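Local coordinates for subtilisin-like protein (Prochloron didemni, PDB 4H6V) that probably acts as a subtilisin-like serine endopeptidase in patellamide maturation, this chain being the protease domain of the larger PatA protein, at residues V22-G27 and G86-I91; H33-G38 and T75-I80; D55-A60 and R97-L102; N147-A152 and A170-G175. One frame throughout, in Å; residues are numbered along the deposited sequence.

Interaction 1: residues V22-G27 and G86-I91; sequences VAILDG and GLIVPI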
# COMPACT_ATOMS: atom_id res chain seq x y z
N VAL A 22 -6.75 -8.27 2.52
CA VAL A 22 -5.63 -7.36 2.36
C VAL A 22 -4.42 -7.90 3.13
O VAL A 22 -4.46 -8.08 4.35
CB VAL A 22 -5.99 -5.93 2.85
CG1 VAL A 22 -4.81 -4.96 2.66
CG2 VAL A 22 -7.24 -5.43 2.15
N ALA A 23 -3.33 -8.16 2.41
CA ALA A 23 -2.14 -8.72 3.02
C ALA A 23 -1.15 -7.61 3.35
O ALA A 23 -0.93 -6.71 2.53
CB ALA A 23 -1.50 -9.74 2.07
N ILE A 24 -0.57 -7.67 4.54
CA ILE A 24 0.50 -6.76 4.93
C ILE A 24 1.80 -7.55 4.90
O ILE A 24 1.98 -8.48 5.69
CB ILE A 24 0.32 -6.18 6.38
CG1 ILE A 24 -1.07 -5.57 6.60
CG2 ILE A 24 1.46 -5.19 6.70
CD1 ILE A 24 -1.37 -4.33 5.77
N LEU A 25 2.69 -7.18 3.99
CA LEU A 25 3.99 -7.84 3.90
C LEU A 25 5.03 -6.90 4.50
O LEU A 25 5.30 -5.82 3.96
CB LEU A 25 4.31 -8.18 2.44
CG LEU A 25 3.77 -9.50 1.89
CD1 LEU A 25 2.25 -9.61 1.97
CD2 LEU A 25 4.24 -9.64 0.44
N ASP A 26 5.58 -7.30 5.64
CA ASP A 26 6.43 -6.40 6.42
C ASP A 26 7.21 -7.14 7.49
O ASP A 26 7.16 -8.37 7.58
CB ASP A 26 5.57 -5.31 7.07
CG ASP A 26 6.24 -3.94 7.06
OD1 ASP A 26 7.47 -3.89 7.27
OD2 ASP A 26 5.55 -2.92 6.84
N GLY A 27 7.93 -6.37 8.30
CA GLY A 27 8.52 -6.87 9.53
C GLY A 27 7.47 -7.18 10.58
O GLY A 27 6.29 -7.29 10.27
N GLY A 86 -7.56 -9.21 7.24
CA GLY A 86 -6.13 -8.95 7.14
C GLY A 86 -5.30 -10.21 7.15
O GLY A 86 -5.55 -11.12 7.94
N LEU A 87 -4.30 -10.26 6.28
CA LEU A 87 -3.33 -11.36 6.27
C LEU A 87 -1.97 -10.76 6.59
O LEU A 87 -1.43 -9.98 5.81
CB LEU A 87 -3.30 -12.02 4.89
CG LEU A 87 -4.60 -12.63 4.37
CD1 LEU A 87 -4.49 -12.98 2.88
CD2 LEU A 87 -4.99 -13.85 5.20
N ILE A 88 -1.44 -11.10 7.76
CA ILE A 88 -0.15 -10.59 8.18
C ILE A 88 0.88 -11.59 7.69
O ILE A 88 0.90 -12.74 8.14
CB ILE A 88 -0.08 -10.38 9.72
CG1 ILE A 88 -1.21 -9.45 10.20
CG2 ILE A 88 1.31 -9.89 10.16
CD1 ILE A 88 -1.34 -8.12 9.45
N VAL A 89 1.72 -11.16 6.75
CA VAL A 89 2.71 -12.03 6.13
C VAL A 89 4.13 -11.55 6.47
O VAL A 89 4.55 -10.48 6.02
CB VAL A 89 2.53 -12.09 4.59
CG1 VAL A 89 3.55 -13.07 3.96
CG2 VAL A 89 1.09 -12.47 4.21
N PRO A 90 4.86 -12.34 7.28
CA PRO A 90 6.23 -11.95 7.61
C PRO A 90 7.14 -12.15 6.40
O PRO A 90 7.04 -13.17 5.71
CB PRO A 90 6.63 -12.90 8.74
CG PRO A 90 5.63 -14.05 8.69
CD PRO A 90 4.56 -13.73 7.68
N ILE A 91 7.98 -11.16 6.12
CA ILE A 91 8.94 -11.25 5.02
C ILE A 91 10.33 -11.62 5.55
O ILE A 91 11.32 -11.63 4.81
CB ILE A 91 8.97 -9.95 4.17
CG1 ILE A 91 7.58 -9.67 3.59
CG2 ILE A 91 9.94 -10.05 3.02
CD1 ILE A 91 7.02 -10.81 2.77
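Residues Val22-Asp26 and Gly86-Pro90 are adjoining parallel strands in the interior of the central seven-stranded parallel sheet, their axes 20° apart. Main-chain bonds alternate across the gap: Leu87 N gives to Val22 O (2.9 Å), Ile24 N to Leu87 O (2.8 Å) and Val89 N to Ile24 O (2.9 Å). Further on the strands part slightly; the bond from Asp26 N to Val89 O is weak at 3.4 Å, and Ile91 N still reaches Asp26 O at 3.3 Å. Ala23, Leu25, Leu87 and Val89 share one face, where Ala23 and Leu25 pack on helix 101-113; on the other Ile24 lies alongside Ile88, CG1 to CD1 3.8 Å, and packs with Val22 against helix 62-70. This is the alpha/beta sheet of the subtilisin fold, with the predicted charge-relay Asp26 at the end of its strand. Leu25 has CG beside its backbone N (chi1 -85°), which brings CD1 to 3.6 Å from Val89 CB, while Ile91 CD1 slants against Leu25 CG at 3.6 Å. Cutting Leu25 back to an alanine would probably open a gap between Val89, Ile91 and helix 101-113, and leave Ile91 CD1 without its main neighbour on this strand. Asp26 OD1 takes Gly27 N on its anti lone pair, and OD2 is hydrogen-bonded to Ser59 OG.

Interaction 2: residues H33-G38 and T75-I80; sequences HPCFQG and TSVPGI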
# COMPACT_ATOMS: atom_id res chain seq x y z
N HIS A 33 -1.71 -5.11 20.04
CA HIS A 33 -2.02 -3.70 20.24
C HIS A 33 -3.55 -3.53 20.33
O HIS A 33 -4.28 -4.10 19.52
CB HIS A 33 -1.45 -2.84 19.12
CG HIS A 33 -1.60 -1.38 19.36
ND1 HIS A 33 -0.55 -0.59 19.78
CD2 HIS A 33 -2.67 -0.56 19.27
CE1 HIS A 33 -0.97 0.65 19.93
NE2 HIS A 33 -2.26 0.70 19.62
N PRO A 34 -4.03 -2.74 21.31
CA PRO A 34 -5.48 -2.64 21.52
C PRO A 34 -6.27 -2.14 20.32
O PRO A 34 -7.47 -2.39 20.24
CB PRO A 34 -5.58 -1.64 22.69
CG PRO A 34 -4.34 -1.88 23.45
CD PRO A 34 -3.29 -2.06 22.39
N CYS A 35 -5.63 -1.46 19.37
CA CYS A 35 -6.39 -0.98 18.20
C CYS A 35 -6.84 -2.15 17.31
O CYS A 35 -7.76 -2.00 16.51
CB CYS A 35 -5.64 0.09 17.39
SG CYS A 35 -4.38 -0.56 16.27
N PHE A 36 -6.22 -3.31 17.49
CA PHE A 36 -6.58 -4.48 16.69
C PHE A 36 -7.63 -5.35 17.37
O PHE A 36 -8.00 -6.41 16.83
CB PHE A 36 -5.34 -5.33 16.38
CG PHE A 36 -4.30 -4.63 15.55
CD1 PHE A 36 -4.61 -4.11 14.29
CD2 PHE A 36 -3.02 -4.49 16.03
CE1 PHE A 36 -3.63 -3.46 13.52
CE2 PHE A 36 -2.02 -3.86 15.27
CZ PHE A 36 -2.33 -3.33 14.02
N GLN A 37 -8.13 -4.92 18.53
CA GLN A 37 -9.18 -5.69 19.20
C GLN A 37 -10.49 -5.65 18.42
O GLN A 37 -11.16 -4.62 18.37
CB GLN A 37 -9.38 -5.23 20.65
CG GLN A 37 -10.39 -6.08 21.42
CD GLN A 37 -9.81 -7.40 21.90
OE1 GLN A 37 -9.15 -8.12 21.15
NE2 GLN A 37 -10.06 -7.72 23.17
N GLY A 38 -10.85 -6.76 17.78
CA GLY A 38 -12.00 -6.80 16.88
C GLY A 38 -11.62 -6.83 15.41
O GLY A 38 -12.46 -7.06 14.55
N THR A 75 -11.15 2.72 18.77
CA THR A 75 -9.86 2.57 19.40
C THR A 75 -8.98 3.79 19.12
O THR A 75 -9.42 4.74 18.49
CB THR A 75 -9.11 1.35 18.86
OG1 THR A 75 -8.74 1.59 17.49
CG2 THR A 75 -9.98 0.08 18.94
N SER A 76 -7.73 3.69 19.55
CA SER A 76 -6.76 4.78 19.38
C SER A 76 -6.35 5.02 17.92
O SER A 76 -5.78 6.07 17.61
CB SER A 76 -5.54 4.54 20.27
OG SER A 76 -4.91 3.31 19.97
N VAL A 77 -6.61 4.05 17.05
CA VAL A 77 -6.31 4.21 15.61
C VAL A 77 -7.50 3.76 14.77
O VAL A 77 -7.67 2.58 14.52
CB VAL A 77 -5.05 3.41 15.17
CG1 VAL A 77 -4.69 3.74 13.72
CG2 VAL A 77 -3.87 3.67 16.10
N PRO A 78 -8.34 4.71 14.32
CA PRO A 78 -9.44 4.28 13.45
C PRO A 78 -8.94 3.99 12.04
O PRO A 78 -8.50 4.89 11.32
CB PRO A 78 -10.40 5.48 13.47
CG PRO A 78 -10.02 6.23 14.72
CD PRO A 78 -8.54 6.08 14.81
N GLY A 79 -8.98 2.72 11.66
CA GLY A 79 -8.49 2.30 10.35
C GLY A 79 -9.42 2.64 9.21
O GLY A 79 -10.60 2.95 9.42
N ILE A 80 -8.90 2.54 8.00
CA ILE A 80 -9.64 2.83 6.78
C ILE A 80 -10.63 1.70 6.44
O ILE A 80 -11.77 1.97 6.02
CB ILE A 80 -8.67 3.03 5.59
CG1 ILE A 80 -7.70 4.20 5.85
CG2 ILE A 80 -9.43 3.22 4.29
CD1 ILE A 80 -8.28 5.57 5.74
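Cys35 and Thr75 bring their CA atoms to 5.1 Å where the short 3-10 turn 34-36 meets an irregular loop. The turn is closed from within by Phe36 N to His33 O, and no hydrogen bond joins the two segments directly. Cys35 is the centre of the contact. Its CB lies against Thr75 OG1 at 3.4 Å and against Val77 CB at 4.0 Å. Because SG stands between the backbone N and the carbonyl carbon (chi1 80°), the sulfur is carried over the middle of the Phe36 ring, 3.9 Å above its plane. Thr75 OG1 accepts from Val77 N at 3.3 Å, an ST turn, and is also hydrogen-bonded to Gln72 O; the two bonds hold the hydroxyl, whose oxygen lies against Cys35 CB, while the methyl CG2 reaches Pro34 O at 3.8 Å. Ser76 OG approaches the edge of the His33 imidazole in its plane, 3.7 Å from NE2, too far for a hydrogen bond. Pro34 CD sits over one face of that ring, displaced from its centre, and His33 ND1 makes a weak bond to Lys209 O. The contact thus clamps the loop after strand 21-26 to the one that follows helix 62-70, well away from the predicted active site, the His33 side chain lying about 12 Å from that of His61. Cys35, Phe36 and Val77 rest on Ser67 of helix 62-70; strand 205-208 meets His33 and Cys35 through Ala208, and strand 214-217 meets Ser76 and Val77 through Thr214.

Interaction 3: residues D55-A60 and R97-L102; sequences DGFMSA and RRITQL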
# COMPACT_ATOMS: atom_id res chain seq x y z
N ASP A 55 16.51 2.64 2.72
CA ASP A 55 15.62 1.61 2.16
C ASP A 55 15.77 0.19 2.74
O ASP A 55 16.74 -0.13 3.43
CB ASP A 55 15.68 1.59 0.62
CG ASP A 55 17.03 1.14 0.06
OD1 ASP A 55 17.86 0.57 0.80
OD2 ASP A 55 17.27 1.35 -1.16
N GLY A 56 14.76 -0.63 2.45
CA GLY A 56 14.73 -2.05 2.75
C GLY A 56 13.29 -2.46 2.49
O GLY A 56 12.41 -1.61 2.57
N PHE A 57 13.06 -3.73 2.18
CA PHE A 57 11.70 -4.19 1.87
C PHE A 57 10.78 -4.19 3.10
O PHE A 57 9.56 -4.08 2.96
CB PHE A 57 11.70 -5.56 1.19
CG PHE A 57 12.44 -5.58 -0.11
CD1 PHE A 57 12.03 -4.76 -1.16
CD2 PHE A 57 13.53 -6.41 -0.29
CE1 PHE A 57 12.72 -4.77 -2.37
CE2 PHE A 57 14.22 -6.43 -1.50
CZ PHE A 57 13.81 -5.61 -2.54
N MET A 58 11.37 -4.31 4.29
CA MET A 58 10.61 -4.10 5.53
C MET A 58 10.51 -2.61 5.79
O MET A 58 11.51 -1.90 5.71
CB MET A 58 11.30 -4.77 6.72
CG MET A 58 11.27 -6.29 6.72
SD MET A 58 11.76 -6.98 8.33
CE MET A 58 13.51 -6.55 8.40
N SER A 59 9.32 -2.13 6.11
CA SER A 59 9.11 -0.71 6.42
C SER A 59 9.69 -0.26 7.75
O SER A 59 9.86 0.94 7.96
CB SER A 59 7.62 -0.36 6.38
OG SER A 59 6.95 -0.84 7.53
N ALA A 60 9.98 -1.21 8.64
CA ALA A 60 10.36 -0.95 10.05
C ALA A 60 9.18 -0.49 10.91
O ALA A 60 9.35 -0.14 12.09
CB ALA A 60 11.56 0.05 10.16
N ARG A 97 17.96 -9.48 10.32
CA ARG A 97 18.63 -9.83 9.06
C ARG A 97 18.06 -9.04 7.87
O ARG A 97 16.85 -8.78 7.81
CB ARG A 97 18.51 -11.35 8.84
CG ARG A 97 18.55 -11.85 7.39
CD ARG A 97 19.96 -12.13 6.90
NE ARG A 97 19.95 -13.09 5.79
CZ ARG A 97 19.85 -12.77 4.50
NH1 ARG A 97 19.76 -11.50 4.13
NH2 ARG A 97 19.85 -13.72 3.58
N ARG A 98 18.95 -8.66 6.96
CA ARG A 98 18.60 -8.01 5.69
C ARG A 98 17.59 -8.86 4.91
O ARG A 98 17.77 -10.07 4.77
CB ARG A 98 19.86 -7.81 4.84
CG ARG A 98 19.67 -7.00 3.55
CD ARG A 98 20.98 -6.85 2.76
NE ARG A 98 22.12 -6.55 3.63
CZ ARG A 98 22.43 -5.33 4.09
NH1 ARG A 98 21.70 -4.28 3.76
NH2 ARG A 98 23.48 -5.18 4.88
N ILE A 99 16.55 -8.22 4.41
CA ILE A 99 15.54 -8.91 3.63
C ILE A 99 15.89 -8.90 2.14
O ILE A 99 16.11 -7.83 1.56
CB ILE A 99 14.13 -8.31 3.88
CG1 ILE A 99 13.71 -8.51 5.35
CG2 ILE A 99 13.10 -8.91 2.92
CD1 ILE A 99 14.03 -9.88 5.94
N THR A 100 15.93 -10.08 1.53
CA THR A 100 16.29 -10.23 0.12
C THR A 100 15.06 -10.23 -0.80
O THR A 100 13.92 -10.36 -0.34
CB THR A 100 17.08 -11.54 -0.11
OG1 THR A 100 16.25 -12.67 0.19
CG2 THR A 100 18.33 -11.58 0.75
N GLN A 101 15.30 -10.11 -2.10
CA GLN A 101 14.21 -10.17 -3.07
C GLN A 101 13.51 -11.52 -3.08
O GLN A 101 12.30 -11.59 -3.33
CB GLN A 101 14.69 -9.78 -4.48
CG GLN A 101 15.07 -8.30 -4.58
CD GLN A 101 15.33 -7.82 -6.01
OE1 GLN A 101 14.75 -8.32 -6.97
NE2 GLN A 101 16.19 -6.82 -6.13
N LEU A 102 14.25 -12.59 -2.78
CA LEU A 102 13.64 -13.93 -2.68
C LEU A 102 12.76 -14.03 -1.43
O LEU A 102 11.70 -14.66 -1.49
CB LEU A 102 14.70 -15.04 -2.69
CG LEU A 102 14.23 -16.49 -2.48
CD1 LEU A 102 13.30 -16.94 -3.60
CD2 LEU A 102 15.41 -17.46 -2.32
O HOH W 1 15.56 -5.21 1.94
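With chi1 at -64°, Ile99 sends CG2 anti to its backbone N, to 4.0 Å from Phe57 CB, and turns CG1 to Met58. A third torsion, chi3 -68°, bends Met58 so that its chain curls against Ile99 CG1: Met58 CG and CE each lie 3.6 Å from that atom, the two side chains crossing at about a right angle. In this subtilisin fold the contact ties the loop leading to the predicted charge-relay His61 to the start of helix 101-113, where Thr100 is the N-cap. The Phe57 ring has Ile99 O at its edge, 3.5 Å from CD2. At the far end of the ring Phe57 CZ lies 3.6 Å from Gln101 CG, the Gln101 amide plane nearly perpendicular to the ring; Gln101 OE1 is held by Asp133 N. The ring also packs on Val164 and Pro165 of helix 164-167. Replacing Phe57 by an alanine would probably leave a gap between Gln101 CG and helix 164-167 and strip Gln101 CG of its aromatic neighbour. Beside the ring, a water joins the backbones, accepting from Phe57 N at 2.9 Å and donating to Ile99 O at 2.7 Å.

Interaction 4: residues N147-A152 and A170-G175; sequences NVLLVA and AVLAVG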
# COMPACT_ATOMS: atom_id res chain seq x y z
N ASN A 147 -5.05 -11.60 -10.77
CA ASN A 147 -5.82 -10.40 -10.46
C ASN A 147 -5.69 -10.02 -8.99
O ASN A 147 -6.69 -9.87 -8.27
CB ASN A 147 -7.30 -10.57 -10.84
CG ASN A 147 -8.03 -9.25 -10.97
OD1 ASN A 147 -7.46 -8.19 -10.70
ND2 ASN A 147 -9.29 -9.30 -11.38
N VAL A 148 -4.44 -9.90 -8.55
CA VAL A 148 -4.11 -9.45 -7.20
C VAL A 148 -3.42 -8.10 -7.35
O VAL A 148 -2.50 -7.96 -8.16
CB VAL A 148 -3.21 -10.46 -6.45
CG1 VAL A 148 -2.80 -9.96 -5.05
CG2 VAL A 148 -3.91 -11.81 -6.34
N LEU A 149 -3.88 -7.12 -6.58
CA LEU A 149 -3.28 -5.79 -6.64
C LEU A 149 -2.14 -5.61 -5.64
O LEU A 149 -2.34 -5.65 -4.43
CB LEU A 149 -4.35 -4.70 -6.44
CG LEU A 149 -3.83 -3.25 -6.39
CD1 LEU A 149 -3.00 -2.87 -7.64
CD2 LEU A 149 -5.00 -2.28 -6.19
N LEU A 150 -0.93 -5.39 -6.17
CA LEU A 150 0.20 -5.02 -5.33
C LEU A 150 0.28 -3.50 -5.21
O LEU A 150 0.24 -2.78 -6.21
CB LEU A 150 1.50 -5.60 -5.91
CG LEU A 150 2.54 -5.93 -4.84
CD1 LEU A 150 3.37 -7.12 -5.26
CD2 LEU A 150 3.42 -4.71 -4.57
N VAL A 151 0.35 -3.01 -3.97
CA VAL A 151 0.43 -1.57 -3.69
C VAL A 151 1.73 -1.37 -2.91
O VAL A 151 1.93 -1.98 -1.86
CB VAL A 151 -0.78 -1.08 -2.83
CG1 VAL A 151 -0.74 0.42 -2.64
CG2 VAL A 151 -2.12 -1.47 -3.47
N ALA A 152 2.62 -0.51 -3.43
CA ALA A 152 3.98 -0.40 -2.90
C ALA A 152 4.49 1.03 -2.79
O ALA A 152 4.18 1.87 -3.62
CB ALA A 152 4.95 -1.27 -3.74
N ALA A 170 2.14 -3.38 -13.50
CA ALA A 170 0.81 -3.52 -12.88
C ALA A 170 0.79 -3.23 -11.38
O ALA A 170 -0.26 -3.37 -10.73
CB ALA A 170 0.20 -4.89 -13.18
N VAL A 171 1.93 -2.83 -10.82
CA VAL A 171 1.99 -2.38 -9.42
C VAL A 171 1.46 -0.95 -9.30
O VAL A 171 1.67 -0.13 -10.19
CB VAL A 171 3.43 -2.49 -8.84
CG1 VAL A 171 3.51 -1.87 -7.42
CG2 VAL A 171 3.86 -3.94 -8.79
N LEU A 172 0.75 -0.66 -8.21
CA LEU A 172 0.34 0.69 -7.91
C LEU A 172 1.35 1.31 -6.94
O LEU A 172 1.41 0.93 -5.77
CB LEU A 172 -1.09 0.71 -7.34
CG LEU A 172 -1.72 2.05 -7.00
CD1 LEU A 172 -1.76 3.00 -8.19
CD2 LEU A 172 -3.14 1.80 -6.50
N ALA A 173 2.19 2.21 -7.47
CA ALA A 173 3.20 2.89 -6.67
C ALA A 173 2.56 4.05 -5.93
O ALA A 173 1.67 4.71 -6.47
CB ALA A 173 4.33 3.40 -7.58
N VAL A 174 2.97 4.27 -4.68
CA VAL A 174 2.34 5.31 -3.85
C VAL A 174 3.38 6.28 -3.32
O VAL A 174 4.29 5.90 -2.57
CB VAL A 174 1.52 4.71 -2.68
CG1 VAL A 174 0.85 5.84 -1.88
CG2 VAL A 174 0.48 3.72 -3.20
N GLY A 175 3.23 7.54 -3.73
CA GLY A 175 4.05 8.63 -3.21
C GLY A 175 3.32 9.35 -2.08
O GLY A 175 2.14 9.08 -1.82
O HOH W 2 -0.30 -5.32 -8.89
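Leu149 is the first residue to touch the partner strand: its CG is anti to the backbone N (chi1 176°), and its CD1 slants in to 4.1 Å from Leu172 CB. The two segments are neighbouring parallel strands of the central subtilisin-fold sheet, crossing at -24°. Next along, Leu150 begins the main-chain bonding: its O takes Leu172 N at 3.0 Å, a nearly straight bond. Leu150 N is instead joined through one water to Ala170 O, just before the pairing starts. The Leu150 side chain lies alongside Val171, CD2 to CG1 4.0 Å, on the face where Val171 packs on Val140 of helix 134-145. Val151 points to the other face, and its CG1 meets Val174 CG2 at 3.6 Å. Helix 220-240, which bears the predicted nucleophile Ser221 near its start, packs on that face: Val151 touches Ser228, Leu172 touches Val227, and Val174 touches Thr224 and Val227. Ala152 returns to the Leu150 and Val171 face, where its CB rests 4.0 Å from Val171 CG1. Its backbone bonds both ways, N to Leu172 O at 3.0 Å and O receiving Val174 N at 2.9 Å, this last bond bent to 142° at the hydrogen.

Overall arrangement
From the N terminus, strand 21-26 opens interaction 1, which closes when the chain returns as strand 85-90. Interaction 2 is nested inside that loop, joining the turn at 33-38 to 75-80 on either side of strand 40-43 and helix 62-70. Interaction 3 crosses both: residues 55-60 lie within their loops, but 97-102 come after both have closed, tying the loop before helix 62-70 to the start of helix 101-113. It touches interaction 1 where Ile91 packs on Ile99 and Gly27 on Met58. Interaction 4 follows in series, a short loop farther along the same sheet. Interaction 2 lies farthest from the chain centre, and about 25 Å from interaction 4, centre to centre.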